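Epsin 1 (Danio rerio, PDB 5LP0) probably binds membranes rich in phosphatidylinositol 4,5-bisphosphate through its ENTH domain, bends them and promotes clathrin-coated invagination during receptor-mediated endocytosis. Local coordinates at residues E30-T35 and E70-T75; W21-S26 and V62-T67; D96-D101 and N110-A115. All blocks are in the same frame, centred on the assembly; numbering follows the deposited sequence.

The three contacts differ in depth within an all-helical domain. Contact 1 is the buried one: helices 25-34 and 59-75 meet through apolar contacts, mostly methyl groups with the edge of a tyrosine ring, without a hydrogen bond between the two segments. Contact 2 uses the same two elements, but on the surface, where the chain leading into helix 25-34 lies over an earlier part of helix 59-75; there a proline is the apolar partner and a lysine ammonium collects backbone carbonyls. Contact 3, partly buried, lies across the chain's centre from contact 1 and joins loop 96-101 to helix 108-122 by a phenylalanine–valine pair and an arginine–carbonyl bond. M66 and K114 connect contacts 2 and 3.

Contact 1: residues E30-T35 and E70-T75; sequences EIADLT and EYLIKT
The apolar part of this contact turns on L72, whose CD2 methyl lies against helix 25-34 at A32. It rests 3.6 Å from the A32 backbone N, and the CB of A32 is 4.0 Å from the same methyl. Because CG of L72 is anti to the carbonyl carbon (chi1 -63°), the branch swings out toward the partner helix. I31 meets it obliquely, its CG2 standing 3.8 Å from CD2 of L72, while CG2 of T35 adds a third methyl at 4.1 Å from that CD2. A32 itself, pointing at the other helix, slips its CB in at the edge of the Y71 ring, near the ring plane and 3.9 Å from CE2. So small a residue lets the backbones come close, with CA of A32 and CA of L72 5.5 Å apart.

No hydrogen bond joins the two segments; the two threonine hydroxyls each donate to a carbonyl within their own segment. OG1 of T35 donates to O of A32 on a lone pair, at 2.7 Å, and also meets N of S77. OG1 of T75 donates to O of Y71 and sits over the centre of one face of the Y71 ring. A valine in place of T35 would probably leave O of A32 and N of S77 without their hydroxyl partner.

The local axes cross at -53° and approach to 9.5 Å, and other helices of the ENTH bundle close in around them: I44 of helix 38-51 touches both I31 and L72, V80 of helix 78-86 touches T35 and L72, and helix 125-139 packs on T75 through A135.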
ATOM      1  N   GLU A  30      -5.331  11.584  -2.188  1.00 14.87           N
ATOM      2  CA  GLU A  30      -4.418  12.338  -3.041  1.00 13.24           C
ATOM      3  C   GLU A  30      -3.505  11.406  -3.863  1.00  9.68           C
ATOM      4  O   GLU A  30      -3.304  11.602  -5.060  1.00 11.07           O
ATOM      5  CB  GLU A  30      -3.574  13.303  -2.208  1.00 19.59           C
ATOM      6  CG  GLU A  30      -4.370  14.411  -1.552  1.00 28.70           C
ATOM      7  CD  GLU A  30      -3.579  15.168  -0.495  1.00 36.31           C
ATOM      8  OE1 GLU A  30      -2.333  15.189  -0.572  1.00 35.21           O
ATOM      9  OE2 GLU A  30      -4.209  15.740   0.421  1.00 40.89           O
ATOM     10  N   ILE A  31      -2.941  10.402  -3.196  1.00 10.35           N
ATOM     11  CA  ILE A  31      -2.059   9.439  -3.851  1.00  8.26           C
ATOM     12  C   ILE A  31      -2.857   8.668  -4.924  1.00  9.16           C
ATOM     13  O   ILE A  31      -2.371   8.473  -6.038  1.00  9.98           O
ATOM     14  CB  ILE A  31      -1.383   8.502  -2.832  1.00  9.53           C
ATOM     15  CG1 ILE A  31      -0.526   9.325  -1.845  1.00  8.01           C
ATOM     16  CG2 ILE A  31      -0.507   7.481  -3.542  1.00  9.07           C
ATOM     17  CD1 ILE A  31      -0.072   8.550  -0.633  1.00  7.97           C
ATOM     18  N   ALA A  32      -4.107   8.297  -4.620  1.00  7.81           N
ATOM     19  CA  ALA A  32      -4.932   7.592  -5.584  1.00  8.20           C
ATOM     20  C   ALA A  32      -5.147   8.448  -6.836  1.00  7.74           C
ATOM     21  O   ALA A  32      -5.023   7.940  -7.941  1.00  8.61           O
ATOM     22  CB  ALA A  32      -6.275   7.213  -4.980  1.00 11.79           C
ATOM     23  N   ASP A  33      -5.455   9.741  -6.685  1.00  8.55           N
ATOM     24  CA  ASP A  33      -5.596  10.593  -7.860  1.00  8.99           C
ATOM     25  C   ASP A  33      -4.296  10.639  -8.669  1.00  7.91           C
ATOM     26  O   ASP A  33      -4.328  10.593  -9.894  1.00  9.08           O
ATOM     27  CB  ASP A  33      -5.982  12.025  -7.470  1.00 10.46           C
ATOM     28  CG  ASP A  33      -7.432  12.154  -7.067  1.00 14.33           C
ATOM     29  OD1 ASP A  33      -8.265  11.346  -7.535  1.00 14.45           O
ATOM     30  OD2 ASP A  33      -7.730  13.069  -6.275  1.00 19.82           O
ATOM     31  N   LEU A  34      -3.154  10.712  -7.971  1.00  7.47           N
ATOM     32  CA  LEU A  34      -1.856  10.757  -8.647  1.00  8.96           C
ATOM     33  C   LEU A  34      -1.538   9.473  -9.415  1.00  7.18           C
ATOM     34  O   LEU A  34      -0.738   9.492 -10.348  1.00  8.65           O
ATOM     35  CB  LEU A  34      -0.724  11.095  -7.667  1.00  8.58           C
ATOM     36  CG  LEU A  34      -0.703  12.557  -7.199  1.00 11.26           C
ATOM     37  CD1 LEU A  34       0.213  12.720  -6.014  1.00 11.62           C
ATOM     38  CD2 LEU A  34      -0.278  13.499  -8.327  1.00 13.22           C
ATOM     39  N   THR A  35      -2.115   8.341  -9.020  1.00  6.68           N
ATOM     40  CA  THR A  35      -1.860   7.114  -9.803  1.00  8.15           C
ATOM     41  C   THR A  35      -2.357   7.153 -11.250  1.00  6.64           C
ATOM     42  O   THR A  35      -1.939   6.319 -12.054  1.00  8.99           O
ATOM     43  CB  THR A  35      -2.404   5.819  -9.147  1.00  7.13           C
ATOM     44  OG1 THR A  35      -3.838   5.849  -9.107  1.00  7.57           O
ATOM     45  CG2 THR A  35      -1.806   5.627  -7.734  1.00  6.74           C
ATOM     46  N   GLU A  70      -3.592  -1.508  -0.746  1.00  7.13           N
ATOM     47  CA  GLU A  70      -4.975  -1.929  -0.839  1.00 10.21           C
ATOM     48  C   GLU A  70      -5.877  -0.773  -1.273  1.00  8.96           C
ATOM     49  O   GLU A  70      -6.734  -0.913  -2.162  1.00  8.79           O
ATOM     50  CB  GLU A  70      -5.443  -2.472   0.500  1.00 11.73           C
ATOM     51  CG  GLU A  70      -6.903  -2.899   0.475  1.00 16.09           C
ATOM     52  CD  GLU A  70      -7.363  -3.459   1.793  1.00 22.95           C
ATOM     53  OE1 GLU A  70      -6.680  -3.257   2.822  1.00 30.88           O
ATOM     54  OE2 GLU A  70      -8.417  -4.122   1.801  1.00 25.90           O
ATOM     55  N   TYR A  71      -5.702   0.371  -0.635  1.00  7.75           N
ATOM     56  CA  TYR A  71      -6.492   1.549  -0.976  1.00  8.19           C
ATOM     57  C   TYR A  71      -6.292   1.938  -2.448  1.00  8.71           C
ATOM     58  O   TYR A  71      -7.245   2.279  -3.148  1.00 11.00           O
ATOM     59  CB  TYR A  71      -6.105   2.711  -0.068  1.00 10.61           C
ATOM     60  CG  TYR A  71      -6.940   3.954  -0.293  1.00 10.16           C
ATOM     61  CD1 TYR A  71      -8.072   4.176   0.448  1.00 11.78           C
ATOM     62  CD2 TYR A  71      -6.589   4.895  -1.246  1.00 12.24           C
ATOM     63  CE1 TYR A  71      -8.825   5.309   0.275  1.00 11.16           C
ATOM     64  CE2 TYR A  71      -7.358   6.030  -1.453  1.00 17.16           C
ATOM     65  CZ  TYR A  71      -8.482   6.221  -0.695  1.00 14.90           C
ATOM     66  OH  TYR A  71      -9.257   7.338  -0.873  1.00 18.48           O
ATOM     67  N   LEU A  72      -5.057   1.890  -2.940  1.00  7.14           N
ATOM     68  CA  LEU A  72      -4.776   2.256  -4.328  1.00  7.78           C
ATOM     69  C   LEU A  72      -5.299   1.226  -5.327  1.00  8.62           C
ATOM     70  O   LEU A  72      -5.760   1.568  -6.420  1.00  9.10           O
ATOM     71  CB  LEU A  72      -3.270   2.431  -4.492  1.00  7.73           C
ATOM     72  CG  LEU A  72      -2.595   3.531  -3.680  1.00  7.70           C
ATOM     73  CD1 LEU A  72      -1.092   3.569  -4.001  1.00  7.60           C
ATOM     74  CD2 LEU A  72      -3.231   4.908  -3.919  1.00  9.81           C
ATOM     75  N   ILE A  73      -5.239  -0.044  -4.970  1.00  8.51           N
ATOM     76  CA  ILE A  73      -5.823  -1.104  -5.784  1.00  7.39           C
ATOM     77  C   ILE A  73      -7.320  -0.852  -5.984  1.00 10.18           C
ATOM     78  O   ILE A  73      -7.833  -0.996  -7.106  1.00 10.84           O
ATOM     79  CB  ILE A  73      -5.618  -2.480  -5.109  1.00 10.11           C
ATOM     80  CG1 ILE A  73      -4.168  -2.952  -5.281  1.00  9.53           C
ATOM     81  CG2 ILE A  73      -6.595  -3.521  -5.641  1.00 11.30           C
ATOM     82  CD1 ILE A  73      -3.738  -4.008  -4.246  1.00 11.36           C
ATOM     83  N   LYS A  74      -8.003  -0.445  -4.926  1.00 11.11           N
ATOM     84  CA  LYS A  74      -9.462  -0.286  -4.957  1.00 10.44           C
ATOM     85  C   LYS A  74      -9.914   1.084  -5.457  1.00 10.84           C
ATOM     86  O   LYS A  74     -11.008   1.216  -6.004  1.00 12.41           O
ATOM     87  CB  LYS A  74     -10.033  -0.513  -3.563  1.00 12.38           C
ATOM     88  CG  LYS A  74      -9.887  -1.928  -3.042  1.00 12.24           C
ATOM     89  CD  LYS A  74     -10.439  -2.037  -1.639  1.00 10.35           C
ATOM     90  CE  LYS A  74     -10.277  -3.443  -1.135  1.00 11.28           C
ATOM     91  NZ  LYS A  74     -10.866  -3.613   0.232  1.00 13.60           N
ATOM     92  N   THR A  75      -9.074   2.101  -5.302  1.00 10.06           N
ATOM     93  CA  THR A  75      -9.500   3.491  -5.477  1.00 12.02           C
ATOM     94  C   THR A  75      -8.735   4.252  -6.575  1.00 11.61           C
ATOM     95  O   THR A  75      -9.191   5.305  -7.046  1.00 14.75           O
ATOM     96  CB  THR A  75      -9.320   4.266  -4.160  1.00 19.74           C
ATOM     97  OG1 THR A  75      -9.620   3.405  -3.039  1.00 21.80           O
ATOM     98  CG2 THR A  75     -10.229   5.448  -4.130  1.00 21.41           C
TER

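Contact 2: residues W21-S26 and V62-T67; sequences WGPSSS and VYKAMT
K64 and P23 lie alongside each other, their side chains running in opposite directions as they pass. The lysine chain leaves helix 59-75 toward segment 21-26, and its aliphatic part skims the proline ring: in the conformer described, one of two modelled for P23, both CG and CE of K64 are 4.0 Å from CD of P23. A bend at chi3 (74°) then turns the end of the chain, so that CE lies 3.9 Å from the P23 backbone N and NZ arrives at W21. There NZ donates to O of W21 at 3.0 Å, approaching nearly along the C=O axis with a C=O...N angle of 163°. The carbonyls of D19 and S17 also accept from this ammonium, which is thus gripped by three backbone oxygens from the chain just ahead of helix 25-34. With the lysine largely buried, these oxygens would be expected to offset much of the cost of enclosing its charge.

This is the connection leading into helix 25-34 of the ENTH fold, and S24 is the N-cap of that helix: its OG accepts a weak capping bond from N of S26 and a further hydrogen bond from OG of S26. N18 and H61, which probably bind the inositol lipid, have side chains about 7 and 6 Å from that of K64.

One turn further along helix 59-75, T67 meets the same proline ring. With OG1 anti to the carbonyl carbon (chi1 -62°), CG2 is left anti to the backbone N and touches CG of P23 at 3.9 Å, the two side chains crossing at a slant. P23 therefore packs against two residues three apart on one helix, its CB directed toward the helix, after the cis peptide bond that follows G22. On the flank of helix 59-75 that faces helix 108-122, the ring of Y63 forms a cation-pi pair with K114.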
ATOM      1  N   TRP A  21      -0.043   6.123  13.811  1.00 16.89           N
ATOM      2  CA  TRP A  21      -1.317   6.650  13.334  1.00 17.58           C
ATOM      3  C   TRP A  21      -1.267   6.678  11.811  1.00 16.63           C
ATOM      4  O   TRP A  21      -0.182   6.597  11.220  1.00 20.21           O
ATOM      5  CB  TRP A  21      -1.578   8.043  13.924  1.00 19.12           C
ATOM      6  CG  TRP A  21      -0.494   9.063  13.658  1.00 20.77           C
ATOM      7  CD1 TRP A  21      -0.367   9.852  12.555  1.00 22.45           C
ATOM      8  CD2 TRP A  21       0.604   9.403  14.522  1.00 18.52           C
ATOM      9  NE1 TRP A  21       0.738  10.659  12.670  1.00 23.99           N
ATOM     10  CE2 TRP A  21       1.355  10.400  13.865  1.00 20.09           C
ATOM     11  CE3 TRP A  21       1.027   8.963  15.786  1.00 15.76           C
ATOM     12  CZ2 TRP A  21       2.498  10.968  14.430  1.00 18.77           C
ATOM     13  CZ3 TRP A  21       2.176   9.534  16.343  1.00 18.01           C
ATOM     14  CH2 TRP A  21       2.894  10.519  15.661  1.00 20.92           C
ATOM     15  N   GLY A  22      -2.424   6.773  11.162  1.00 18.41           N
ATOM     16  CA  GLY A  22      -2.480   6.785   9.705  1.00 19.05           C
ATOM     17  C   GLY A  22      -2.386   5.374   9.133  1.00 20.82           C
ATOM     18  O   GLY A  22      -2.432   4.394   9.874  1.00 32.75           O
ATOM     19  N   PRO A  23      -2.260   5.253   7.806  1.00 25.20           N
ATOM     20  CA  PRO A  23      -2.228   6.412   6.904  1.00 22.02           C
ATOM     21  C   PRO A  23      -3.550   7.171   6.855  1.00 24.66           C
ATOM     22  O   PRO A  23      -4.632   6.564   6.917  1.00 25.86           O
ATOM     23  CB  PRO A  23      -1.939   5.791   5.533  1.00 30.86           C
ATOM     24  CG  PRO A  23      -2.294   4.344   5.661  1.00 34.16           C
ATOM     25  CD  PRO A  23      -2.104   3.968   7.090  1.00 23.71           C
ATOM     26  N   SER A  24      -3.455   8.489   6.742  1.00 25.58           N
ATOM     27  CA  SER A  24      -4.631   9.328   6.600  1.00 25.34           C
ATOM     28  C   SER A  24      -5.399   9.097   5.279  1.00 28.94           C
ATOM     29  O   SER A  24      -4.811   8.981   4.199  1.00 27.93           O
ATOM     30  CB  SER A  24      -4.225  10.792   6.665  1.00 23.34           C
ATOM     31  OG  SER A  24      -5.178  11.572   5.975  1.00 32.36           O
ATOM     32  N   SER A  25      -6.727   9.089   5.370  1.00 31.59           N
ATOM     33  CA  SER A  25      -7.592   8.822   4.223  0.56 31.06           C
ATOM     34  C   SER A  25      -7.519   9.915   3.167  1.00 29.32           C
ATOM     35  O   SER A  25      -7.629   9.649   1.979  1.00 30.68           O
ATOM     36  CB  SER A  25      -9.044   8.710   4.681  0.56 35.10           C
ATOM     37  OG  SER A  25      -9.606  10.001   4.840  0.56 34.58           O
ATOM     38  N   SER A  26      -7.359  11.159   3.596  1.00 25.00           N
ATOM     39  CA  SER A  26      -7.267  12.250   2.628  1.00 29.75           C
ATOM     40  C   SER A  26      -5.939  12.178   1.863  1.00 27.09           C
ATOM     41  O   SER A  26      -5.876  12.448   0.656  1.00 25.26           O
ATOM     42  CB  SER A  26      -7.423  13.609   3.312  1.00 34.83           C
ATOM     43  OG  SER A  26      -6.386  13.839   4.248  1.00 40.36           O
ATOM     44  N   VAL A  62       5.946  -1.726   6.362  1.00  6.08           N
ATOM     45  CA  VAL A  62       5.408  -2.805   5.534  1.00  6.88           C
ATOM     46  C   VAL A  62       3.898  -2.879   5.741  1.00  7.41           C
ATOM     47  O   VAL A  62       3.112  -2.950   4.788  1.00  6.09           O
ATOM     48  CB  VAL A  62       6.039  -4.180   5.933  1.00  7.12           C
ATOM     49  CG1 VAL A  62       5.492  -5.307   5.043  1.00  5.79           C
ATOM     50  CG2 VAL A  62       7.561  -4.145   5.856  1.00  7.40           C
ATOM     51  N   TYR A  63       3.471  -2.834   6.997  1.00  6.00           N
ATOM     52  CA  TYR A  63       2.046  -2.891   7.319  1.00  4.51           C
ATOM     53  C   TYR A  63       1.279  -1.730   6.667  1.00  6.98           C
ATOM     54  O   TYR A  63       0.283  -1.943   5.963  1.00  6.09           O
ATOM     55  CB  TYR A  63       1.895  -2.865   8.835  1.00  7.76           C
ATOM     56  CG  TYR A  63       0.487  -3.064   9.327  1.00  8.82           C
ATOM     57  CD1 TYR A  63      -0.093  -4.322   9.347  1.00  8.15           C
ATOM     58  CD2 TYR A  63      -0.264  -1.985   9.781  1.00 11.63           C
ATOM     59  CE1 TYR A  63      -1.379  -4.509   9.814  1.00 10.93           C
ATOM     60  CE2 TYR A  63      -1.547  -2.162  10.239  1.00 18.85           C
ATOM     61  CZ  TYR A  63      -2.100  -3.426  10.252  1.00 14.61           C
ATOM     62  OH  TYR A  63      -3.384  -3.595  10.723  1.00 19.86           O
ATOM     63  N   LYS A  64       1.766  -0.499   6.862  1.00  5.89           N
ATOM     64  CA  LYS A  64       1.103   0.685   6.306  1.00  7.26           C
ATOM     65  C   LYS A  64       1.184   0.751   4.768  1.00  6.00           C
ATOM     66  O   LYS A  64       0.246   1.218   4.110  1.00  7.81           O
ATOM     67  CB  LYS A  64       1.640   1.958   6.966  1.00  8.03           C
ATOM     68  CG  LYS A  64       1.198   2.071   8.431  1.00  8.65           C
ATOM     69  CD  LYS A  64       1.908   3.160   9.244  1.00 11.91           C
ATOM     70  CE  LYS A  64       1.408   4.542   8.854  1.00 14.63           C
ATOM     71  NZ  LYS A  64       2.129   5.585   9.643  1.00 14.74           N
ATOM     72  N   ALA A  65       2.273   0.259   4.196  1.00  5.84           N
ATOM     73  CA  ALA A  65       2.369   0.167   2.737  1.00  5.45           C
ATOM     74  C   ALA A  65       1.325  -0.791   2.204  1.00  6.25           C
ATOM     75  O   ALA A  65       0.791  -0.557   1.109  1.00  6.36           O
ATOM     76  CB  ALA A  65       3.771  -0.249   2.296  1.00  6.65           C
ATOM     77  N   MET A  66       0.945  -1.815   2.973  1.00  5.65           N
ATOM     78  CA  MET A  66      -0.078  -2.745   2.472  1.00  5.70           C
ATOM     79  C   MET A  66      -1.444  -2.064   2.578  1.00  7.41           C
ATOM     80  O   MET A  66      -2.284  -2.216   1.684  1.00  8.30           O
ATOM     81  CB  MET A  66      -0.106  -4.072   3.231  1.00  6.73           C
ATOM     82  CG  MET A  66       0.983  -5.035   2.806  1.00  5.72           C
ATOM     83  SD  MET A  66       0.753  -6.691   3.479  1.00  9.10           S
ATOM     84  CE  MET A  66       1.228  -6.319   5.163  1.00  7.89           C
ATOM     85  N   THR A  67      -1.673  -1.286   3.634  1.00  6.34           N
ATOM     86  CA  THR A  67      -2.911  -0.518   3.745  1.00  6.95           C
ATOM     87  C   THR A  67      -3.019   0.459   2.581  1.00  7.78           C
ATOM     88  O   THR A  67      -4.056   0.554   1.933  1.00  7.82           O
ATOM     89  CB  THR A  67      -2.960   0.208   5.052  1.00  7.07           C
ATOM     90  OG1 THR A  67      -2.941  -0.774   6.095  1.00 11.65           O
ATOM     91  CG2 THR A  67      -4.233   1.050   5.158  1.00  9.62           C
TER

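Contact 3: residues D96-D101 and N110-A115; sequences DFQYID and NVREKA
A partly buried contact between loop and helix joins F97, in the connection that follows helix 89-92, to V111 and R112 on helix 108-122. Its apolar half is the packing of F97 on V111. The valine's CG1 is 3.6 Å from CB of F97 and 3.7 Å from CG, meeting the ring obliquely, while CG2 reaches farther along it to 4.1 Å from CE2.

R112 supplies the polar half. Its chain bends at chi3 (-70°), bringing the guanidinium back over the loop, where NH1 donates to O of F97 at 2.8 Å. The bond is fairly straight (160° at the hydrogen) and lies in both the guanidinium and the carbonyl planes. NH1 also donates to a water, 2.9 Å away, that accepts from N of Y99 as well, so one nitrogen holds two points of the loop backbone, one directly and one through water. The amide of Q98 lies almost parallel to the guanidinium, their planes 6° apart, and its NE2 donates to O of D96 at 3.0 Å. NH2 of R112 forms a salt bridge with D106.

W59 of helix 59-75 also touches F97, and M66 touches V111. Extended loop backbone fastened by an arginine of the following helix, beside the F97-V111 packing, is how this connection is fixed to the helical ENTH domain.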
ATOM      1  N   ASP A  96       5.039 -14.582   5.254  1.00 10.17           N
ATOM      2  CA  ASP A  96       6.127 -15.177   6.039  1.00 11.33           C
ATOM      3  C   ASP A  96       6.882 -14.184   6.905  1.00 11.63           C
ATOM      4  O   ASP A  96       7.865 -14.554   7.550  1.00 13.29           O
ATOM      5  CB  ASP A  96       7.153 -15.858   5.118  1.00 14.51           C
ATOM      6  CG  ASP A  96       6.523 -16.838   4.162  1.00 16.77           C
ATOM      7  OD1 ASP A  96       5.692 -17.647   4.607  1.00 18.99           O
ATOM      8  OD2 ASP A  96       6.864 -16.798   2.955  1.00 17.86           O
ATOM      9  N   PHE A  97       6.443 -12.931   6.918  1.00 11.84           N
ATOM     10  CA  PHE A  97       7.160 -11.871   7.618  1.00 10.30           C
ATOM     11  C   PHE A  97       7.208 -12.131   9.116  1.00 10.50           C
ATOM     12  O   PHE A  97       6.193 -12.456   9.710  1.00 11.39           O
ATOM     13  CB  PHE A  97       6.482 -10.532   7.332  1.00  8.90           C
ATOM     14  CG  PHE A  97       7.183  -9.341   7.913  1.00  8.28           C
ATOM     15  CD1 PHE A  97       8.034  -8.582   7.135  1.00  8.84           C
ATOM     16  CD2 PHE A  97       6.973  -8.954   9.230  1.00  7.88           C
ATOM     17  CE1 PHE A  97       8.654  -7.476   7.644  1.00  8.79           C
ATOM     18  CE2 PHE A  97       7.615  -7.834   9.737  1.00  9.23           C
ATOM     19  CZ  PHE A  97       8.468  -7.112   8.934  1.00  8.99           C
ATOM     20  N   GLN A  98       8.391 -11.978   9.708  1.00  9.32           N
ATOM     21  CA  GLN A  98       8.592 -12.178  11.149  1.00 10.38           C
ATOM     22  C   GLN A  98       9.092 -10.916  11.813  1.00 10.84           C
ATOM     23  O   GLN A  98      10.029 -10.281  11.326  1.00 11.39           O
ATOM     24  CB  GLN A  98       9.656 -13.259  11.415  1.00 13.37           C
ATOM     25  CG  GLN A  98       9.446 -14.591  10.732  1.00 13.31           C
ATOM     26  CD  GLN A  98       8.186 -15.303  11.185  1.00 15.30           C
ATOM     27  OE1 GLN A  98       7.962 -15.497  12.375  1.00 18.97           O
ATOM     28  NE2 GLN A  98       7.352 -15.693  10.226  1.00 15.01           N
ATOM     29  N   TYR A  99       8.502 -10.568  12.947  1.00 11.91           N
ATOM     30  CA  TYR A  99       9.129  -9.607  13.857  1.00 12.43           C
ATOM     31  C   TYR A  99       8.572  -9.676  15.265  1.00 14.37           C
ATOM     32  O   TYR A  99       7.381  -9.473  15.474  1.00 14.63           O
ATOM     33  CB  TYR A  99       9.020  -8.169  13.334  1.00 10.33           C
ATOM     34  CG  TYR A  99       9.780  -7.189  14.208  1.00 10.64           C
ATOM     35  CD1 TYR A  99      11.156  -7.303  14.364  1.00 12.23           C
ATOM     36  CD2 TYR A  99       9.128  -6.163  14.878  1.00 11.68           C
ATOM     37  CE1 TYR A  99      11.871  -6.415  15.147  1.00 13.30           C
ATOM     38  CE2 TYR A  99       9.843  -5.272  15.699  1.00 12.99           C
ATOM     39  CZ  TYR A  99      11.208  -5.401  15.803  1.00 12.62           C
ATOM     40  OH  TYR A  99      11.903  -4.522  16.597  1.00 16.55           O
ATOM     41  N   ILE A 100       9.477  -9.941  16.207  1.00 13.72           N
ATOM     42  CA  ILE A 100       9.193  -9.877  17.638  1.00 18.02           C
ATOM     43  C   ILE A 100       9.844  -8.592  18.135  1.00 15.84           C
ATOM     44  O   ILE A 100      11.043  -8.393  17.930  1.00 19.79           O
ATOM     45  CB  ILE A 100       9.818 -11.085  18.382  1.00 18.69           C
ATOM     46  CG1 ILE A 100       9.299 -12.395  17.784  1.00 19.24           C
ATOM     47  CG2 ILE A 100       9.547 -11.020  19.908  1.00 21.76           C
ATOM     48  CD1 ILE A 100       7.795 -12.492  17.770  1.00 20.98           C
ATOM     49  N   ASP A 101       9.060  -7.703  18.737  1.00 16.33           N
ATOM     50  CA  ASP A 101       9.637  -6.472  19.247  1.00 19.70           C
ATOM     51  C   ASP A 101      10.287  -6.692  20.622  1.00 22.79           C
ATOM     52  O   ASP A 101      10.299  -7.806  21.156  1.00 22.41           O
ATOM     53  CB  ASP A 101       8.632  -5.305  19.241  1.00 24.41           C
ATOM     54  CG  ASP A 101       7.552  -5.422  20.289  1.00 36.10           C
ATOM     55  OD1 ASP A 101       7.718  -6.187  21.264  1.00 31.33           O
ATOM     56  OD2 ASP A 101       6.527  -4.708  20.136  1.00 31.74           O
ATOM     57  N   ASN A 110       0.401  -9.190  12.513  1.00 13.06           N
ATOM     58  CA  ASN A 110      -0.433  -8.242  11.788  0.53 15.59           C
ATOM     59  C   ASN A 110      -0.034  -8.158  10.322  1.00 12.39           C
ATOM     60  O   ASN A 110      -0.885  -8.065   9.441  1.00 10.36           O
ATOM     61  CB  ASN A 110      -0.285  -6.824  12.362  0.53 20.87           C
ATOM     62  CG  ASN A 110      -0.419  -6.768  13.865  0.53 18.81           C
ATOM     63  OD1 ASN A 110      -1.509  -6.968  14.402  0.53 21.11           O
ATOM     64  ND2 ASN A 110       0.682  -6.451  14.555  0.53 17.33           N
ATOM     65  N   VAL A 111       1.274  -8.198  10.065  1.00  8.43           N
ATOM     66  CA  VAL A 111       1.768  -8.160   8.696  1.00  8.91           C
ATOM     67  C   VAL A 111       1.328  -9.405   7.939  1.00  8.06           C
ATOM     68  O   VAL A 111       0.840  -9.312   6.814  1.00  7.71           O
ATOM     69  CB  VAL A 111       3.306  -8.021   8.639  1.00  8.42           C
ATOM     70  CG1 VAL A 111       3.816  -8.112   7.210  1.00 10.36           C
ATOM     71  CG2 VAL A 111       3.697  -6.694   9.253  1.00 14.56           C
ATOM     72  N   ARG A 112       1.441 -10.574   8.563  1.00  6.91           N
ATOM     73  CA  ARG A 112       1.151 -11.826   7.877  1.00  6.83           C
ATOM     74  C   ARG A 112      -0.317 -11.916   7.530  1.00  7.35           C
ATOM     75  O   ARG A 112      -0.675 -12.354   6.429  1.00  7.43           O
ATOM     76  CB  ARG A 112       1.557 -13.036   8.736  1.00  8.66           C
ATOM     77  CG  ARG A 112       3.075 -13.128   8.972  1.00  8.02           C
ATOM     78  CD  ARG A 112       3.487 -14.420   9.671  1.00  9.93           C
ATOM     79  NE  ARG A 112       3.090 -14.549  11.079  1.00 11.45           N
ATOM     80  CZ  ARG A 112       3.777 -14.092  12.124  1.00 10.21           C
ATOM     81  NH1 ARG A 112       4.900 -13.403  11.964  1.00 11.97           N
ATOM     82  NH2 ARG A 112       3.332 -14.330  13.360  1.00 13.24           N
ATOM     83  N   GLU A 113      -1.176 -11.479   8.443  1.00  7.66           N
ATOM     84  CA  GLU A 113      -2.611 -11.549   8.191  1.00  8.36           C
ATOM     85  C   GLU A 113      -3.059 -10.557   7.116  1.00  7.40           C
ATOM     86  O   GLU A 113      -3.850 -10.915   6.247  1.00  8.90           O
ATOM     87  CB  GLU A 113      -3.390 -11.324   9.493  1.00 10.19           C
ATOM     88  CG  GLU A 113      -4.896 -11.236   9.314  1.00 11.15           C
ATOM     89  CD  GLU A 113      -5.541 -12.553   8.942  1.00 14.42           C
ATOM     90  OE1 GLU A 113      -4.858 -13.596   8.963  1.00 21.54           O
ATOM     91  OE2 GLU A 113      -6.754 -12.527   8.629  1.00 20.58           O
ATOM     92  N   LYS A 114      -2.541  -9.322   7.170  1.00  7.62           N
ATOM     93  CA  LYS A 114      -2.856  -8.323   6.159  1.00  7.39           C
ATOM     94  C   LYS A 114      -2.389  -8.800   4.778  1.00  8.52           C
ATOM     95  O   LYS A 114      -3.112  -8.648   3.801  1.00  7.85           O
ATOM     96  CB  LYS A 114      -2.261  -6.966   6.553  1.00  9.43           C
ATOM     97  CG  LYS A 114      -2.599  -5.832   5.593  1.00 10.29           C
ATOM     98  CD  LYS A 114      -2.181  -4.456   6.128  1.00 10.53           C
ATOM     99  CE  LYS A 114      -3.190  -3.921   7.124  1.00 14.09           C
ATOM    100  NZ  LYS A 114      -4.488  -3.539   6.506  1.00 15.26           N
ATOM    101  N   ALA A 115      -1.199  -9.397   4.697  1.00  7.56           N
ATOM    102  CA  ALA A 115      -0.695  -9.953   3.450  1.00  8.05           C
ATOM    103  C   ALA A 115      -1.613 -11.064   2.928  1.00  8.38           C
ATOM    104  O   ALA A 115      -1.920 -11.119   1.749  1.00  8.26           O
ATOM    105  CB  ALA A 115       0.722 -10.480   3.624  1.00 10.31           C
TER
HETATM  106  O   HOH W   1       6.804 -12.543  13.928  1.00 10.62           O